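Local coordinates for protein ACDH-11, isoform b (Caenorhabditis elegans, PDB 4Y9J) that belongs to the acyl-CoA dehydrogenase family of flavoproteins and binds flavin-adenine dinucleotide in an assembly of four chains, at residues 221-229 and 275-285; 145-153 and 175-186. All blocks are in the same frame, centred on the assembly; numbering follows the deposited sequence.

Contact 1. Residues 221-229 and 275-285; sequences KWFSSAVDA and KNKLGTKQLPT. With FAD (flavin-adenine dinucleotide), chain E.
The flavin site of the middle, beta-sheet domain takes shape where Ser225, ending strand 214-225, pairs with Thr285, which opens strand 285-298. They form an antiparallel non-hydrogen-bonded pair whose side chains share one face of the sheet, and on that face Thr285 OG1 donates to Ser225 OG at 2.8 Å. Ser225 then serves the isoalloxazine twice: its OG donates to FAD N5 at 2.7 Å, and its backbone N reaches FAD O4 at 2.7 Å in a nearly straight bond, 170° at the hydrogen. Behind Thr285 stands Lys277, whose NZ donates to Thr285 OG1 at 2.7 Å. The same NZ also bonds Thr280 OG1, Thr280 O and Leu283 O, lying above the planes of both carbonyls.

Lys275 lies over the face of Phe223 turned from the flavin. Bent at chi2 (-64°) and extended from there on, its chain carries CE over the centre of the Phe223 ring, 3.8 Å from the centroid. The ammonium goes on to the six-membered ring of Trp222, with NZ 3.5 Å from that centroid and only 5° off the normal, a cation-pi contact. NZ also makes a weak bond to Trp222 O, while its salt bridge is to Glu287. Phe223 meanwhile lays CB against the middle flavin ring and turns its own ring obliquely to the cofactor. Beyond the pair, Ala226 N bonds Pro284 O at 2.8 Å, and Leu283 CD2 rests against Ser225 OG.

Donors thus run in one direction, from the Lys277 ammonium through the hydroxyls of Thr285 and Ser225 to N5. The lysine charge at the head of the relay would probably strengthen the last bond and make N5 a little more electron-poor.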
# COMPACT_ATOMS: atom_id res chain seq x y z
N LYS B 221 2.03 27.98 -0.72
CA LYS B 221 2.12 27.74 0.71
C LYS B 221 2.76 26.36 0.90
O LYS B 221 2.26 25.34 0.46
CB LYS B 221 0.75 27.84 1.34
CG LYS B 221 0.17 29.22 1.16
CD LYS B 221 1.02 30.31 1.86
CE LYS B 221 0.50 31.70 1.58
NZ LYS B 221 1.18 32.69 2.45
N TRP B 222 3.90 26.34 1.56
CA TRP B 222 4.78 25.17 1.59
C TRP B 222 4.39 24.14 2.62
O TRP B 222 4.71 22.98 2.41
CB TRP B 222 6.22 25.66 1.80
CG TRP B 222 7.33 24.69 1.88
CD1 TRP B 222 8.35 24.74 2.81
CD2 TRP B 222 7.71 23.69 0.93
NE1 TRP B 222 9.26 23.74 2.58
CE2 TRP B 222 8.92 23.10 1.40
CE3 TRP B 222 7.18 23.26 -0.30
CZ2 TRP B 222 9.55 22.07 0.71
CZ3 TRP B 222 7.80 22.21 -0.97
CH2 TRP B 222 8.97 21.62 -0.46
N PHE B 223 3.81 24.57 3.74
CA PHE B 223 3.22 23.68 4.73
C PHE B 223 1.87 24.28 5.09
O PHE B 223 1.84 25.38 5.65
CB PHE B 223 3.98 23.56 6.08
CG PHE B 223 5.25 22.73 6.01
CD1 PHE B 223 6.38 23.19 5.34
CD2 PHE B 223 5.28 21.44 6.53
CE1 PHE B 223 7.55 22.37 5.27
CE2 PHE B 223 6.43 20.65 6.44
CZ PHE B 223 7.54 21.12 5.81
N SER B 224 0.80 23.52 4.82
CA SER B 224 -0.58 23.95 5.21
C SER B 224 -1.30 22.79 5.86
O SER B 224 -1.81 21.90 5.16
CB SER B 224 -1.33 24.38 3.95
OG SER B 224 -0.76 25.51 3.41
N SER B 225 -1.26 22.73 7.17
CA SER B 225 -1.90 21.71 7.94
C SER B 225 -3.41 21.90 8.10
O SER B 225 -3.91 23.00 8.08
CB SER B 225 -1.23 21.61 9.31
OG SER B 225 0.08 21.09 9.19
N ALA B 226 -4.12 20.77 8.19
CA ALA B 226 -5.58 20.73 8.36
C ALA B 226 -6.26 21.41 7.22
O ALA B 226 -7.11 22.31 7.39
CB ALA B 226 -6.00 21.34 9.70
N VAL B 227 -5.91 21.00 5.99
CA VAL B 227 -6.60 21.51 4.79
C VAL B 227 -8.06 21.04 4.62
O VAL B 227 -8.73 21.47 3.71
CB VAL B 227 -5.79 21.22 3.47
CG1 VAL B 227 -4.65 22.16 3.32
CG2 VAL B 227 -5.31 19.82 3.40
N ASP B 228 -8.54 20.19 5.51
CA ASP B 228 -9.94 19.93 5.69
C ASP B 228 -10.68 21.10 6.49
O ASP B 228 -11.90 21.00 6.70
CB ASP B 228 -10.13 18.66 6.48
CG ASP B 228 -9.48 18.74 7.84
OD1 ASP B 228 -8.24 18.98 7.95
OD2 ASP B 228 -10.18 18.56 8.84
N ALA B 229 -9.94 22.13 6.92
CA ALA B 229 -10.54 23.24 7.69
C ALA B 229 -11.46 24.11 6.81
O ALA B 229 -11.49 23.96 5.57
CB ALA B 229 -9.47 24.10 8.23
N LYS B 275 2.24 16.18 2.44
CA LYS B 275 3.55 15.84 3.01
C LYS B 275 3.59 14.39 3.50
O LYS B 275 2.60 13.79 3.96
CB LYS B 275 3.91 16.75 4.18
CG LYS B 275 3.96 18.24 3.89
CD LYS B 275 5.07 18.58 2.88
CE LYS B 275 5.16 20.07 2.84
NZ LYS B 275 6.21 20.55 1.94
N ASN B 276 4.78 13.79 3.38
CA ASN B 276 5.10 12.49 3.96
C ASN B 276 5.95 12.66 5.21
O ASN B 276 7.13 12.98 5.11
CB ASN B 276 5.82 11.67 2.87
CG ASN B 276 6.26 10.30 3.36
OD1 ASN B 276 5.98 9.85 4.47
ND2 ASN B 276 7.04 9.66 2.51
N LYS B 277 5.32 12.55 6.39
CA LYS B 277 5.85 13.15 7.62
C LYS B 277 6.31 12.09 8.59
O LYS B 277 5.72 10.98 8.64
CB LYS B 277 4.79 14.00 8.30
CG LYS B 277 4.27 15.12 7.40
CD LYS B 277 3.28 16.05 8.07
CE LYS B 277 1.88 15.40 8.00
NZ LYS B 277 0.89 16.15 8.83
N LEU B 278 7.33 12.41 9.35
CA LEU B 278 7.77 11.52 10.45
C LEU B 278 6.65 11.10 11.38
O LEU B 278 6.47 9.89 11.74
CB LEU B 278 8.92 12.17 11.27
CG LEU B 278 9.34 11.48 12.57
CD1 LEU B 278 9.75 10.02 12.35
CD2 LEU B 278 10.46 12.30 13.24
N GLY B 279 5.95 12.14 11.85
CA GLY B 279 4.77 11.98 12.65
C GLY B 279 3.72 12.96 12.26
O GLY B 279 3.81 13.58 11.21
N THR B 280 2.69 13.14 13.12
CA THR B 280 1.48 13.82 12.72
C THR B 280 0.85 13.24 11.44
O THR B 280 0.15 13.95 10.67
CB THR B 280 1.61 15.39 12.63
OG1 THR B 280 2.33 15.77 11.46
CG2 THR B 280 2.37 16.01 13.89
N LYS B 281 1.08 11.96 11.20
CA LYS B 281 0.62 11.33 9.98
C LYS B 281 -0.95 11.35 9.85
O LYS B 281 -1.46 11.25 8.75
CB LYS B 281 1.13 9.83 9.89
CG LYS B 281 2.63 9.69 9.73
CD LYS B 281 3.03 8.20 9.48
CE LYS B 281 4.49 8.01 9.13
NZ LYS B 281 4.73 8.59 7.80
N GLN B 282 -1.63 11.46 10.97
CA GLN B 282 -3.06 11.58 11.04
C GLN B 282 -3.56 12.84 10.35
O GLN B 282 -4.68 12.86 9.81
CB GLN B 282 -3.58 11.61 12.51
CG GLN B 282 -2.95 10.62 13.49
CD GLN B 282 -1.67 11.15 14.15
OE1 GLN B 282 -0.95 12.00 13.62
NE2 GLN B 282 -1.40 10.65 15.28
N LEU B 283 -2.75 13.89 10.45
CA LEU B 283 -3.10 15.25 10.03
C LEU B 283 -2.85 15.48 8.53
O LEU B 283 -1.74 15.24 8.06
CB LEU B 283 -2.24 16.19 10.89
CG LEU B 283 -2.22 17.64 10.51
CD1 LEU B 283 -3.51 18.29 10.92
CD2 LEU B 283 -1.10 18.32 11.29
N PRO B 284 -3.82 16.02 7.79
CA PRO B 284 -3.45 16.26 6.39
C PRO B 284 -2.68 17.56 6.25
O PRO B 284 -3.21 18.61 6.62
CB PRO B 284 -4.78 16.38 5.70
CG PRO B 284 -5.77 16.60 6.78
CD PRO B 284 -5.26 16.08 8.02
N THR B 285 -1.45 17.48 5.85
CA THR B 285 -0.64 18.69 5.64
C THR B 285 -0.28 18.72 4.18
O THR B 285 0.33 17.79 3.64
CB THR B 285 0.62 18.70 6.55
OG1 THR B 285 0.27 18.63 7.94
CG2 THR B 285 1.52 19.89 6.26
PA FAD E . 14.20 27.12 8.79
O1A FAD E . 13.96 28.50 9.41
O2A FAD E . 14.71 27.07 7.34
O5B FAD E . 15.37 26.36 9.60
C5B FAD E . 15.23 26.16 11.00
C4B FAD E . 16.60 26.17 11.60
O4B FAD E . 17.15 27.46 11.28
C3B FAD E . 16.63 25.97 13.08
O3B FAD E . 17.96 25.54 13.57
C2B FAD E . 16.51 27.42 13.52
O2B FAD E . 16.94 27.60 14.87
C1B FAD E . 17.46 28.11 12.51
N9A FAD E . 17.24 29.56 12.46
C8A FAD E . 16.23 30.22 11.81
N7A FAD E . 16.33 31.56 12.05
C5A FAD E . 17.44 31.77 12.82
C6A FAD E . 18.11 32.93 13.41
N6A FAD E . 17.62 34.18 13.18
N1A FAD E . 19.22 32.69 14.15
C2A FAD E . 19.68 31.45 14.38
N3A FAD E . 19.13 30.35 13.87
C4A FAD E . 18.03 30.46 13.09
N1 FAD E . 3.63 26.26 8.77
C2 FAD E . 2.47 26.90 8.47
O2 FAD E . 2.54 28.14 8.25
N3 FAD E . 1.30 26.35 8.50
C4 FAD E . 1.06 25.09 8.75
O4 FAD E . -0.06 24.63 8.74
C4X FAD E . 2.29 24.28 9.08
N5 FAD E . 2.12 22.89 9.22
C5X FAD E . 3.36 22.24 9.50
C6 FAD E . 3.23 20.83 9.72
C7 FAD E . 4.41 20.09 10.04
C7M FAD E . 4.20 18.64 10.30
C8 FAD E . 5.69 20.78 10.03
C8M FAD E . 6.97 19.99 10.34
C9 FAD E . 5.83 22.15 9.81
C9A FAD E . 4.65 22.91 9.51
N10 FAD E . 4.77 24.25 9.25
C10 FAD E . 3.57 24.95 8.99
C1' FAD E . 6.03 24.89 9.16
C2' FAD E . 6.80 25.28 10.43
O2' FAD E . 6.27 26.44 11.05
C3' FAD E . 8.26 25.53 10.04
O3' FAD E . 8.74 24.27 9.64
C4' FAD E . 9.04 26.11 11.20
O4' FAD E . 8.55 27.39 11.59
C5' FAD E . 10.54 26.18 10.87
O5' FAD E . 10.74 27.02 9.66
P FAD E . 11.49 26.32 8.36
O1P FAD E . 10.84 25.01 8.13
O2P FAD E . 11.55 27.36 7.27
O3P FAD E . 13.00 26.09 8.94

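Contact 2. Residues 145-153 and 175-186; sequences PMAMTDGAV and LRSRDPSKAWTS
A helix packs here against a loop: Thr149, Ala152 and Val153 of helix 143-158 meet both ends of the 175-186 connection, which leads from the end of helix 166-175 into strand 186-189. The polar link is made by Thr149. With OG1 anti to the carbonyl carbon (chi1 -63°), its hydroxyl folds back and donates to Pro145 O one turn earlier, at 2.6 Å, from above the carbonyl plane. It accepts in turn from Ser186 N at 3.1 Å, with 156° at the hydrogen. Pro145 O takes Thr149 N as well, on the opposite face of its plane.

That places the start of the strand, where the largely helical N-terminal part gives way to the beta domain of the acyl-CoA dehydrogenase fold, directly on the helix. The methyl of the same threonine, CG2, crosses to Leu175 CD2 at 3.7 Å. The side chains of Val153 and Leu175 run past each other in opposite directions, with Val153 CG2 3.6 Å from Leu175 CB, and Ala152 CB touches Leu175 CD1 at 3.9 Å.

Toward the N-terminal side of this helical segment, Met146 is bent at chi2 and chi3, which brings CE to Thr185 CG2 at 3.8 Å. Ser186 O is buried against Met148, 3.3 Å from its CB, and finds no hydrogen-bonding partner in the model. Arg176 brushes Val153 with CG alone while its guanidinium is salt-bridged to Asp117.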
# COMPACT_ATOMS: atom_id res chain seq x y z
N PRO B 145 -5.61 21.36 14.45
CA PRO B 145 -6.64 22.31 14.09
C PRO B 145 -7.32 22.95 15.31
O PRO B 145 -7.76 24.08 15.18
CB PRO B 145 -7.63 21.51 13.26
CG PRO B 145 -7.29 20.09 13.56
CD PRO B 145 -5.83 20.06 13.80
N MET B 146 -7.39 22.29 16.48
CA MET B 146 -7.97 22.99 17.64
C MET B 146 -7.08 24.20 18.02
O MET B 146 -7.61 25.27 18.36
CB MET B 146 -8.17 22.06 18.84
CG MET B 146 -9.21 20.99 18.64
SD MET B 146 -10.83 21.75 18.31
CE MET B 146 -11.24 21.31 16.68
N ALA B 147 -5.77 24.05 17.95
CA ALA B 147 -4.86 25.16 18.25
C ALA B 147 -5.09 26.35 17.34
O ALA B 147 -5.19 27.48 17.80
CB ALA B 147 -3.42 24.76 18.18
N MET B 148 -5.12 26.06 16.05
CA MET B 148 -5.27 27.06 15.04
C MET B 148 -6.65 27.70 15.09
O MET B 148 -6.75 28.88 14.76
CB MET B 148 -4.99 26.51 13.68
CG MET B 148 -3.55 26.15 13.49
SD MET B 148 -3.12 25.61 11.82
CE MET B 148 -4.13 24.22 11.61
N THR B 149 -7.66 26.93 15.50
CA THR B 149 -9.03 27.42 15.60
C THR B 149 -9.09 28.45 16.75
O THR B 149 -9.65 29.53 16.59
CB THR B 149 -10.01 26.25 15.76
OG1 THR B 149 -9.93 25.40 14.57
CG2 THR B 149 -11.40 26.70 16.09
N ASP B 150 -8.50 28.10 17.88
CA ASP B 150 -8.46 28.99 19.07
C ASP B 150 -7.69 30.26 18.72
O ASP B 150 -8.13 31.36 18.97
CB ASP B 150 -7.82 28.20 20.21
CG ASP B 150 -7.93 28.85 21.59
OD1 ASP B 150 -8.39 29.99 21.67
OD2 ASP B 150 -7.49 28.20 22.62
N GLY B 151 -6.58 30.10 18.02
CA GLY B 151 -5.76 31.22 17.62
C GLY B 151 -6.46 32.14 16.64
O GLY B 151 -6.32 33.36 16.75
N ALA B 152 -7.26 31.57 15.74
CA ALA B 152 -8.07 32.33 14.83
C ALA B 152 -9.12 33.16 15.54
O ALA B 152 -9.32 34.34 15.20
CB ALA B 152 -8.78 31.41 13.81
N VAL B 153 -9.84 32.53 16.47
CA VAL B 153 -10.84 33.30 17.28
C VAL B 153 -10.18 34.48 17.99
O VAL B 153 -10.70 35.61 17.94
CB VAL B 153 -11.54 32.43 18.29
CG1 VAL B 153 -12.44 33.29 19.12
CG2 VAL B 153 -12.33 31.30 17.61
N LEU B 175 -16.35 28.94 14.60
CA LEU B 175 -15.19 28.42 15.26
C LEU B 175 -15.46 28.11 16.72
O LEU B 175 -14.88 27.14 17.25
CB LEU B 175 -13.98 29.35 15.10
CG LEU B 175 -13.50 29.63 13.67
CD1 LEU B 175 -12.61 30.86 13.59
CD2 LEU B 175 -12.77 28.44 13.07
N ARG B 176 -16.28 28.93 17.40
CA ARG B 176 -16.64 28.70 18.80
C ARG B 176 -17.84 27.77 19.01
O ARG B 176 -18.24 27.53 20.13
CB ARG B 176 -17.07 30.05 19.45
CG ARG B 176 -16.00 31.07 19.53
CD ARG B 176 -16.58 32.44 19.88
NE ARG B 176 -17.21 32.40 21.20
CZ ARG B 176 -17.88 33.42 21.76
NH1 ARG B 176 -18.05 34.57 21.11
NH2 ARG B 176 -18.42 33.24 22.97
N SER B 177 -18.51 27.31 17.96
CA SER B 177 -19.74 26.57 18.18
C SER B 177 -19.57 25.21 18.79
O SER B 177 -18.62 24.46 18.49
CB SER B 177 -20.43 26.38 16.88
OG SER B 177 -21.65 25.70 17.01
N ARG B 178 -20.50 24.87 19.66
CA ARG B 178 -20.57 23.50 20.23
C ARG B 178 -21.40 22.55 19.38
O ARG B 178 -21.48 21.37 19.67
CB ARG B 178 -21.10 23.57 21.68
CG ARG B 178 -20.14 24.35 22.58
CD ARG B 178 -20.37 24.29 24.10
NE ARG B 178 -20.03 22.96 24.65
CZ ARG B 178 -19.50 22.70 25.84
NH1 ARG B 178 -19.08 23.67 26.68
NH2 ARG B 178 -19.35 21.42 26.20
N ASP B 179 -22.05 23.08 18.35
CA ASP B 179 -22.89 22.30 17.42
C ASP B 179 -22.00 21.66 16.34
O ASP B 179 -21.51 22.32 15.44
CB ASP B 179 -23.93 23.20 16.75
CG ASP B 179 -24.94 22.43 15.93
OD1 ASP B 179 -24.72 21.27 15.50
OD2 ASP B 179 -26.00 22.97 15.73
N PRO B 180 -21.81 20.37 16.44
CA PRO B 180 -20.90 19.65 15.53
C PRO B 180 -21.32 19.79 14.09
O PRO B 180 -20.46 19.72 13.23
CB PRO B 180 -20.96 18.19 15.99
CG PRO B 180 -22.09 18.10 16.91
CD PRO B 180 -22.59 19.46 17.29
N SER B 181 -22.60 19.98 13.82
CA SER B 181 -23.06 20.24 12.44
C SER B 181 -22.77 21.65 11.93
O SER B 181 -22.96 21.92 10.76
CB SER B 181 -24.60 19.96 12.30
OG SER B 181 -25.37 21.11 12.74
N LYS B 182 -22.37 22.58 12.81
CA LYS B 182 -22.15 23.98 12.38
C LYS B 182 -20.68 24.37 12.59
O LYS B 182 -20.23 25.36 12.02
CB LYS B 182 -22.93 24.94 13.24
CG LYS B 182 -24.45 24.94 13.10
CD LYS B 182 -25.02 26.27 13.54
CE LYS B 182 -25.99 26.12 14.70
NZ LYS B 182 -27.33 26.76 14.45
N ALA B 183 -19.99 23.72 13.49
CA ALA B 183 -18.69 24.21 13.91
C ALA B 183 -17.70 24.24 12.79
O ALA B 183 -17.64 23.34 11.99
CB ALA B 183 -18.12 23.41 15.08
N TRP B 184 -16.82 25.22 12.81
CA TRP B 184 -15.73 25.32 11.87
C TRP B 184 -14.36 25.15 12.55
O TRP B 184 -14.22 25.32 13.79
CB TRP B 184 -15.72 26.69 11.19
CG TRP B 184 -16.68 26.91 10.06
CD1 TRP B 184 -17.53 25.97 9.49
CD2 TRP B 184 -16.86 28.11 9.30
NE1 TRP B 184 -18.18 26.51 8.46
CE2 TRP B 184 -17.83 27.83 8.32
CE3 TRP B 184 -16.33 29.38 9.36
CZ2 TRP B 184 -18.30 28.79 7.42
CZ3 TRP B 184 -16.79 30.33 8.43
CH2 TRP B 184 -17.75 30.03 7.50
N THR B 185 -13.34 24.93 11.72
CA THR B 185 -11.96 24.97 12.14
C THR B 185 -11.20 25.89 11.19
O THR B 185 -11.69 26.21 10.11
CB THR B 185 -11.28 23.59 12.15
OG1 THR B 185 -11.36 22.96 10.85
CG2 THR B 185 -11.86 22.74 13.23
N SER B 186 -10.02 26.35 11.63
CA SER B 186 -9.18 27.22 10.84
C SER B 186 -7.82 26.62 10.60
O SER B 186 -7.31 25.89 11.45
CB SER B 186 -9.00 28.57 11.50
OG SER B 186 -8.22 29.50 10.73

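In the fold
Both segments of contact 2 precede those of contact 1 in the sequence, and their centres lie 18 Å apart, yet the two touch. Met148 CE reaches Ser225 O at 3.7 Å and Ala226 CB meets Pro145 CB at 3.9 Å, so helix 143-158 lies directly against the end of strand 214-225 and the turn that follows it. Thr185 of the connection packs its OG1 on Ala229 CA at 3.3 Å. The bound ligands sit at this border between the helical and beta parts. Contact 1 supplies six residues of the FAD pocket, and the Ser225 side chain is about 5 Å from the second bound ligand, UCC (an undecanethioate). From contact 2, Met148 comes within about 4 Å of both ligands, and Ala147 lines the UCC pocket.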